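PDB 3LQY: putative isochorismatase hydrolase from Oleispira antarctica, which is probably a hydrolase of the isochorismatase family, although its natural substrate is not established. Local coordinates for residues A[18-23]-A[32-37]; A[26-31]-A[149-154]; A[115-120]-A[140-145]. All blocks are in the same frame, centred on the assembly; numbering follows the deposited sequence. Where two conformers were deposited one is given.

Contact 1 of 3, residues A[18-23]-A[32-37]; sequences DYFSTY and GTEAAA
The bend of E34 at chi2 (74°) curls its carboxylate back toward T22 in the turn of 20-23. T22 answers with OG1 set between its own backbone N and carbonyl carbon (chi1 63°). The two side chains meet from opposite directions. T22 OG1 gives a hydrogen bond of 2.7 Å to the anti lone pair of E34 OE2. T22 N binds the same OE2 at 3.0 Å, on the syn side and well out of the carboxylate plane. One oxygen is thus gripped twice by one residue. With an alanine here in place of E34, T22 N and OG1 would probably lose their shared acceptor, and the type I turn would be less firmly tied to the helix. The other oxygen, E34 OE1, accepts from a water at 2.7 Å, and S21 N donates to that water at 2.8 Å.

The F20 ring packs against the start of the helix. T33 CG2 sits over the centre of one ring face, 3.5 Å from the F20 centroid, a CH-pi contact. E34 OE2 and A37 CB lie at the ring edge, with A37 CB 3.8 Å from F20 CE1. The ring and carboxylate planes are 88° apart. T33 uses its other branch for polarity: OG1 donates to Y19 O at 2.8 Å, from above the carbonyl plane.

G32 is the N-cap of helix 33-49. The contact joins the loop after strand 8-13 to the start of that helix. H79 stacks on the F20 ring, and A37 also touches the loop at S81.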
loop_
_atom_site.group_PDB
_atom_site.type_symbol
_atom_site.label_atom_id
_atom_site.label_comp_id
_atom_site.label_asym_id
_atom_site.label_seq_id
_atom_site.Cartn_x
_atom_site.Cartn_y
_atom_site.Cartn_z
ATOM N N ASP A 18 5.294 -8.984 9.141
ATOM C CA ASP A 18 6.733 -9.228 8.768
ATOM C C ASP A 18 7.567 -8.015 8.357
ATOM O O ASP A 18 8.808 -8.093 8.326
ATOM C CB ASP A 18 6.882 -10.331 7.692
ATOM C CG ASP A 18 6.761 -11.762 8.240
ATOM O OD1 ASP A 18 7.118 -12.002 9.413
ATOM O OD2 ASP A 18 6.278 -12.666 7.500
ATOM N N TYR A 19 6.896 -6.919 8.033
ATOM C CA TYR A 19 7.544 -5.671 7.650
ATOM C C TYR A 19 7.942 -4.747 8.773
ATOM O O TYR A 19 8.722 -3.847 8.579
ATOM C CB TYR A 19 6.662 -4.887 6.655
ATOM C CG TYR A 19 6.623 -5.403 5.219
ATOM C CD1 TYR A 19 7.646 -6.182 4.709
ATOM C CD2 TYR A 19 5.585 -5.039 4.371
ATOM C CE1 TYR A 19 7.661 -6.566 3.374
ATOM C CE2 TYR A 19 5.553 -5.430 3.012
ATOM C CZ TYR A 19 6.604 -6.213 2.534
ATOM O OH TYR A 19 6.573 -6.620 1.229
ATOM N N PHE A 20 7.499 -5.021 9.980
ATOM C CA PHE A 20 7.671 -4.099 11.093
ATOM C C PHE A 20 8.785 -4.612 12.000
ATOM O O PHE A 20 8.667 -5.717 12.616
ATOM C CB PHE A 20 6.380 -4.103 11.914
ATOM C CG PHE A 20 5.222 -3.375 11.270
ATOM C CD1 PHE A 20 4.819 -2.163 11.763
ATOM C CD2 PHE A 20 4.538 -3.926 10.172
ATOM C CE1 PHE A 20 3.704 -1.490 11.199
ATOM C CE2 PHE A 20 3.457 -3.274 9.582
ATOM C CZ PHE A 20 3.025 -2.055 10.098
ATOM N N SER A 21 9.826 -3.828 12.199
ATOM C CA SER A 21 10.894 -4.275 13.089
ATOM C C SER A 21 10.410 -4.368 14.562
ATOM O O SER A 21 11.003 -5.120 15.347
ATOM C CB SER A 21 12.098 -3.380 13.006
ATOM O OG SER A 21 11.731 -2.059 13.330
ATOM N N THR A 22 9.334 -3.645 14.912
ATOM C CA THR A 22 8.694 -3.787 16.233
ATOM C C THR A 22 7.897 -5.081 16.371
ATOM O O THR A 22 7.472 -5.405 17.490
ATOM C CB THR A 22 7.783 -2.558 16.581
ATOM O OG1 THR A 22 6.700 -2.451 15.640
ATOM C CG2 THR A 22 8.573 -1.234 16.575
ATOM N N TYR A 23 7.742 -5.858 15.300
ATOM C CA TYR A 23 7.080 -7.157 15.402
ATOM C C TYR A 23 8.047 -8.287 15.655
ATOM O O TYR A 23 8.989 -8.484 14.903
ATOM C CB TYR A 23 6.247 -7.432 14.187
ATOM C CG TYR A 23 5.571 -8.774 14.167
ATOM C CD1 TYR A 23 4.385 -9.007 14.882
ATOM C CD2 TYR A 23 6.103 -9.814 13.414
ATOM C CE1 TYR A 23 3.746 -10.210 14.790
ATOM C CE2 TYR A 23 5.481 -11.051 13.365
ATOM C CZ TYR A 23 4.323 -11.243 14.050
ATOM O OH TYR A 23 3.693 -12.470 13.963
ATOM N N GLY A 32 11.279 2.341 8.817
ATOM C CA GLY A 32 10.214 3.341 9.041
ATOM C C GLY A 32 8.797 2.823 8.884
ATOM O O GLY A 32 7.837 3.607 8.686
ATOM N N THR A 33 8.606 1.514 8.981
ATOM C CA THR A 33 7.275 0.966 8.763
ATOM C C THR A 33 6.250 1.486 9.788
ATOM O O THR A 33 5.102 1.773 9.462
ATOM C CB THR A 33 7.263 -0.547 8.860
ATOM O OG1 THR A 33 8.455 -1.091 8.293
ATOM C CG2 THR A 33 6.003 -1.122 8.186
ATOM N N GLU A 34 6.676 1.579 11.038
ATOM C CA GLU A 34 5.768 2.002 12.117
ATOM C C GLU A 34 5.225 3.405 11.856
ATOM O O GLU A 34 3.990 3.637 11.924
ATOM C CB GLU A 34 6.503 1.928 13.461
ATOM C CG GLU A 34 6.734 0.519 13.943
ATOM C CD GLU A 34 7.807 -0.258 13.227
ATOM O OE1 GLU A 34 8.556 0.316 12.363
ATOM O OE2 GLU A 34 7.863 -1.469 13.469
ATOM N N ALA A 35 6.140 4.330 11.541
ATOM C CA ALA A 35 5.760 5.691 11.200
ATOM C C ALA A 35 4.843 5.736 9.973
ATOM O O ALA A 35 3.867 6.512 9.960
ATOM C CB ALA A 35 6.998 6.609 10.954
ATOM N N ALA A 36 5.189 4.962 8.919
ATOM C CA ALA A 36 4.372 4.885 7.750
ATOM C C ALA A 36 2.951 4.429 8.023
ATOM O O ALA A 36 1.986 4.996 7.514
ATOM C CB ALA A 36 5.061 3.974 6.667
ATOM N N ALA A 37 2.840 3.372 8.823
ATOM C CA ALA A 37 1.575 2.857 9.298
ATOM C C ALA A 37 0.843 3.877 10.162
ATOM O O ALA A 37 -0.382 4.015 10.082
ATOM C CB ALA A 37 1.832 1.565 10.071
HETATM O O HOH W 1 10.247 -1.336 10.981
#

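Contact 2 of 3, residues A[26-31]-A[149-154]; sequences AKNPLV and ATLDLE. With GOL (glycerol), chain B.
L30 and L151 meet side chain to side chain, their stems slanted across one another. This happens where the loop after strand 8-13 meets the end of strand 140-149, in the six-stranded parallel alpha/beta sheet of the isochorismatase fold. The touching parts run 96° apart, nearly at right angles.

L151 has CG between its backbone N and carbonyl carbon (chi1 46°), which directs CD2 at L30. L30 CD2 meets L151 CD2 at 3.7 Å. The other branch of L30 turns the opposite way along the segment. Its CD1 touches A149 CB at 4.1 Å. One leucine thus spans A149 to L151, and Y19, earlier in the same loop, also packs on it.

The CB of T150 is directed away from 26-31, and the side chain touches V165 and H166 of helix 162-173. T150 presents its carbonyl to the contact instead. L30 CB rests 3.4 Å from T150 O. V31 N donates to the same oxygen at 2.9 Å.

V31 lies more at the surface. Its CG2 approaches D152 OD1 at 4.2 Å, but that carboxylate oxygen is already held by A162 N. V31 also touches A162, so this edge of the contact runs on to the start of helix 162-173.

A glycerol, probably from the crystallisation liquor, bridges the two segments. Its O1 donates to V31 O at 2.8 Å and accepts from T150 N at 2.9 Å, with an N-H...O angle of 168°.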
loop_
_atom_site.group_PDB
_atom_site.type_symbol
_atom_site.label_atom_id
_atom_site.label_comp_id
_atom_site.label_asym_id
_atom_site.label_seq_id
_atom_site.Cartn_x
_atom_site.Cartn_y
_atom_site.Cartn_z
ATOM N N ALA A 26 9.802 -10.668 12.982
ATOM C CA ALA A 26 9.500 -10.105 11.638
ATOM C C ALA A 26 10.529 -10.678 10.676
ATOM O O ALA A 26 11.721 -10.601 10.952
ATOM C CB ALA A 26 9.556 -8.585 11.676
ATOM N N LYS A 27 10.090 -11.230 9.533
ATOM C CA LYS A 27 11.032 -11.884 8.609
ATOM C C LYS A 27 11.571 -10.953 7.512
ATOM O O LYS A 27 12.463 -11.370 6.702
ATOM C CB LYS A 27 10.403 -13.137 7.962
ATOM C CG LYS A 27 10.093 -14.353 8.922
ATOM C CD LYS A 27 9.331 -15.456 8.173
ATOM C CE LYS A 27 8.885 -16.669 9.027
ATOM N NZ LYS A 27 7.552 -16.512 9.718
ATOM N N ASN A 28 11.063 -9.721 7.436
ATOM C CA ASN A 28 11.463 -8.825 6.334
ATOM C C ASN A 28 11.252 -7.369 6.748
ATOM O O ASN A 28 10.511 -6.648 6.089
ATOM C CB ASN A 28 10.665 -9.164 5.061
ATOM C CG ASN A 28 11.419 -8.807 3.763
ATOM O OD1 ASN A 28 12.240 -9.590 3.247
ATOM N ND2 ASN A 28 11.114 -7.628 3.220
ATOM N N PRO A 29 11.860 -6.958 7.886
ATOM C CA PRO A 29 11.646 -5.644 8.469
ATOM C C PRO A 29 12.102 -4.571 7.510
ATOM O O PRO A 29 13.150 -4.742 6.848
ATOM C CB PRO A 29 12.478 -5.671 9.768
ATOM C CG PRO A 29 13.512 -6.682 9.513
ATOM C CD PRO A 29 12.837 -7.740 8.666
ATOM N N LEU A 30 11.276 -3.537 7.384
ATOM C CA LEU A 30 11.567 -2.401 6.519
ATOM C C LEU A 30 11.954 -1.238 7.380
ATOM O O LEU A 30 11.818 -1.296 8.595
ATOM C CB LEU A 30 10.330 -2.020 5.731
ATOM C CG LEU A 30 9.683 -3.125 4.919
ATOM C CD1 LEU A 30 8.441 -2.533 4.226
ATOM C CD2 LEU A 30 10.611 -3.766 3.865
ATOM N N VAL A 31 12.401 -0.176 6.743
ATOM C CA VAL A 31 12.811 1.055 7.411
ATOM C C VAL A 31 11.621 1.982 7.566
ATOM O O VAL A 31 10.976 2.306 6.588
ATOM C CB VAL A 31 13.907 1.782 6.608
ATOM C CG1 VAL A 31 14.163 3.148 7.201
ATOM C CG2 VAL A 31 15.180 0.932 6.559
ATOM N N ALA A 149 6.663 2.578 2.835
ATOM C CA ALA A 149 7.936 2.200 3.407
ATOM C C ALA A 149 8.714 1.320 2.471
ATOM O O ALA A 149 8.147 0.545 1.687
ATOM C CB ALA A 149 7.688 1.440 4.742
ATOM N N THR A 150 10.028 1.391 2.583
ATOM C CA THR A 150 10.892 0.518 1.812
ATOM C C THR A 150 12.107 0.170 2.697
ATOM O O THR A 150 12.045 0.233 3.925
ATOM C CB THR A 150 11.273 1.194 0.406
ATOM O OG1 THR A 150 12.045 0.316 -0.424
ATOM C CG2 THR A 150 11.994 2.527 0.604
ATOM N N LEU A 151 13.192 -0.238 2.067
ATOM C CA LEU A 151 14.400 -0.626 2.732
ATOM C C LEU A 151 15.649 -0.257 1.919
ATOM O O LEU A 151 15.578 0.207 0.754
ATOM C CB LEU A 151 14.382 -2.136 3.023
ATOM C CG LEU A 151 13.940 -3.086 1.884
ATOM C CD1 LEU A 151 14.726 -3.070 0.617
ATOM C CD2 LEU A 151 14.006 -4.496 2.527
ATOM N N ASP A 152 16.800 -0.476 2.537
ATOM C CA ASP A 152 18.057 -0.194 1.898
ATOM C C ASP A 152 18.260 -1.202 0.756
ATOM O O ASP A 152 18.038 -2.412 0.954
ATOM C CB ASP A 152 19.239 -0.334 2.871
ATOM C CG ASP A 152 19.271 0.714 3.975
ATOM O OD1 ASP A 152 18.444 1.636 4.003
ATOM O OD2 ASP A 152 20.127 0.578 4.885
ATOM N N LEU A 153 18.724 -0.707 -0.418
ATOM C CA LEU A 153 19.020 -1.581 -1.568
ATOM C C LEU A 153 20.486 -1.515 -1.942
ATOM O O LEU A 153 21.160 -0.524 -1.668
ATOM C CB LEU A 153 18.148 -1.226 -2.780
ATOM C CG LEU A 153 16.641 -1.481 -2.628
ATOM C CD1 LEU A 153 15.951 -1.045 -3.896
ATOM C CD2 LEU A 153 16.331 -2.939 -2.323
ATOM N N GLU A 154 20.984 -2.586 -2.555
ATOM C CA GLU A 154 22.347 -2.612 -3.076
ATOM C C GLU A 154 22.302 -3.100 -4.521
ATOM O O GLU A 154 21.496 -3.983 -4.895
ATOM C CB GLU A 154 23.272 -3.489 -2.199
ATOM C CG GLU A 154 24.730 -3.518 -2.618
ATOM C CD GLU A 154 25.059 -4.679 -3.562
ATOM O OE1 GLU A 154 24.157 -5.531 -3.803
ATOM O OE2 GLU A 154 26.227 -4.758 -4.024
HETATM C C1 GOL B . 10.768 4.928 4.461
HETATM O O1 GOL B . 11.053 3.576 4.121
HETATM C C2 GOL B . 11.794 5.936 3.879
HETATM O O2 GOL B . 13.078 5.922 4.460
HETATM C C3 GOL B . 11.261 7.357 4.036
HETATM O O3 GOL B . 12.282 8.330 4.134
#

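Contact 3 of 3, residues A[115-120]-A[140-145]; sequences KLVIVG and ECAVAH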
loop_
_atom_site.group_PDB
_atom_site.type_symbol
_atom_site.label_atom_id
_atom_site.label_comp_id
_atom_site.label_asym_id
_atom_site.label_seq_id
_atom_site.Cartn_x
_atom_site.Cartn_y
_atom_site.Cartn_z
ATOM N N LYS A 115 -10.808 6.572 -8.579
ATOM C CA LYS A 115 -9.544 7.117 -8.135
ATOM C C LYS A 115 -9.063 6.285 -6.959
ATOM O O LYS A 115 -9.847 5.535 -6.378
ATOM C CB LYS A 115 -9.721 8.564 -7.686
ATOM C CG LYS A 115 -10.424 9.465 -8.705
ATOM C CD LYS A 115 -10.883 10.769 -8.061
ATOM C CE LYS A 115 -9.705 11.646 -7.571
ATOM N NZ LYS A 115 -10.192 13.006 -7.077
ATOM N N LEU A 116 -7.781 6.426 -6.629
ATOM C CA LEU A 116 -7.139 5.650 -5.564
ATOM C C LEU A 116 -6.199 6.533 -4.756
ATOM O O LEU A 116 -5.522 7.410 -5.298
ATOM C CB LEU A 116 -6.337 4.488 -6.138
ATOM C CG LEU A 116 -7.070 3.459 -6.992
ATOM C CD1 LEU A 116 -6.088 2.453 -7.597
ATOM C CD2 LEU A 116 -8.158 2.771 -6.231
ATOM N N VAL A 117 -6.163 6.291 -3.446
ATOM C CA VAL A 117 -5.136 6.871 -2.572
ATOM C C VAL A 117 -4.354 5.677 -2.041
ATOM O O VAL A 117 -4.944 4.782 -1.446
ATOM C CB VAL A 117 -5.728 7.686 -1.413
ATOM C CG1 VAL A 117 -4.628 8.056 -0.398
ATOM C CG2 VAL A 117 -6.395 8.936 -1.935
ATOM N N ILE A 118 -3.049 5.654 -2.328
ATOM C CA ILE A 118 -2.214 4.446 -2.147
ATOM C C ILE A 118 -1.258 4.615 -0.995
ATOM O O ILE A 118 -0.578 5.639 -0.891
ATOM C CB ILE A 118 -1.466 4.132 -3.451
ATOM C CG1 ILE A 118 -2.480 3.642 -4.500
ATOM C CG2 ILE A 118 -0.355 3.123 -3.246
ATOM C CD1 ILE A 118 -2.034 3.883 -5.974
ATOM N N VAL A 119 -1.237 3.622 -0.109
ATOM C CA VAL A 119 -0.327 3.604 1.023
ATOM C C VAL A 119 0.174 2.161 1.176
ATOM O O VAL A 119 -0.396 1.226 0.618
ATOM C CB VAL A 119 -1.006 4.137 2.319
ATOM C CG1 VAL A 119 -1.689 5.515 2.054
ATOM C CG2 VAL A 119 -1.988 3.096 2.917
ATOM N N GLY A 120 1.249 1.984 1.911
ATOM C CA GLY A 120 1.740 0.631 2.164
ATOM C C GLY A 120 3.198 0.381 1.793
ATOM O O GLY A 120 4.032 1.261 1.895
ATOM N N GLU A 140 -7.251 7.570 -11.505
ATOM C CA GLU A 140 -6.420 8.707 -11.074
ATOM C C GLU A 140 -5.827 8.304 -9.730
ATOM O O GLU A 140 -6.553 7.879 -8.844
ATOM C CB GLU A 140 -7.240 9.984 -10.939
ATOM C CG GLU A 140 -7.960 10.356 -12.182
ATOM C CD GLU A 140 -8.782 11.593 -12.000
ATOM O OE1 GLU A 140 -8.727 12.196 -10.906
ATOM O OE2 GLU A 140 -9.508 11.939 -12.929
ATOM N N CYS A 141 -4.505 8.388 -9.598
ATOM C CA CYS A 141 -3.837 7.859 -8.428
ATOM C C CYS A 141 -3.207 8.979 -7.642
ATOM O O CYS A 141 -2.694 9.965 -8.219
ATOM C CB CYS A 141 -2.733 6.893 -8.854
ATOM S SG CYS A 141 -3.306 5.430 -9.710
ATOM N N ALA A 142 -3.217 8.795 -6.327
ATOM C CA ALA A 142 -2.395 9.576 -5.439
ATOM C C ALA A 142 -1.652 8.584 -4.562
ATOM O O ALA A 142 -2.110 7.457 -4.367
ATOM C CB ALA A 142 -3.257 10.511 -4.604
ATOM N N VAL A 143 -0.530 9.028 -4.011
ATOM C CA VAL A 143 0.297 8.216 -3.155
ATOM C C VAL A 143 0.650 9.103 -1.977
ATOM O O VAL A 143 1.134 10.227 -2.157
ATOM C CB VAL A 143 1.563 7.670 -3.896
ATOM C CG1 VAL A 143 2.392 6.803 -2.985
ATOM C CG2 VAL A 143 1.183 6.903 -5.169
ATOM N N ALA A 144 0.342 8.608 -0.758
ATOM C CA ALA A 144 0.687 9.346 0.423
ATOM C C ALA A 144 2.117 8.951 0.746
ATOM O O ALA A 144 2.366 7.879 1.241
ATOM C CB ALA A 144 -0.257 9.012 1.572
ATOM N N HIS A 145 3.057 9.830 0.484
ATOM C CA HIS A 145 4.468 9.414 0.479
ATOM C C HIS A 145 5.002 9.036 1.856
ATOM O O HIS A 145 5.899 8.197 1.976
ATOM C CB HIS A 145 5.357 10.485 -0.156
ATOM C CG HIS A 145 5.303 11.814 0.525
ATOM N ND1 HIS A 145 6.008 12.095 1.674
ATOM C CD2 HIS A 145 4.661 12.962 0.190
ATOM C CE1 HIS A 145 5.774 13.347 2.041
ATOM N NE2 HIS A 145 4.960 13.894 1.156
#
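The flat carboxylate of E140 lies alongside the aliphatic chain of K115, its OE1 3.5 Å from K115 CE. K115 bends at chi3 (65°), and CE rather than NZ comes closest to the carboxylate. K115 NZ is 4.2 Å from E140 OE1, too far for a salt bridge, so the charges probably attract only loosely. Of the sheet itself, one face carries K115, E140, V117 and A142. The other carries L116, C141, I118 and V143.

Four backbone hydrogen bonds join the strands in parallel register, for example L116 N to E140 O at 2.9 Å and A144 N to I118 O at 3.1 Å. Together with helix 128-137 the two strands form a beta-alpha-beta crossover within the six-stranded parallel sheet, between strands 8-13 and 179-181. That helix covers the face of L116 and I118, with A134 and T131 against them.

On that face I118 reaches two neighbours. Its CD1 lies 4.2 Å from C141 CB, and its CB 4.2 Å from V143 CG2. Near the end of the pairing V119 CG1 touches A144 CB at 3.8 Å. L43 of helix 33-49 packs on both V119 and A144.

From the N terminus, strand 8-13 leads into the loop that holds 18-23 and 26-31. Contact 1 closes this loop when 32-37 begins helix 33-49. Contact 2 starts within it, at 26-31, so contacts 1 and 2 cross along the chain. They also touch, through a probable hydrogen bond from L30 N to Y19 O. Contact 3 follows later, pairing 115-120 with 140-145, and both its segments fall between those of contact 2. Contact 2 closes last, at 149-154, starting from the last residue of strand 140-149. There A149 N probably bonds to G120 O and joins contact 2 to the central sheet. The three contacts tie helix 33-49 and the loops at the strand ends to that sheet.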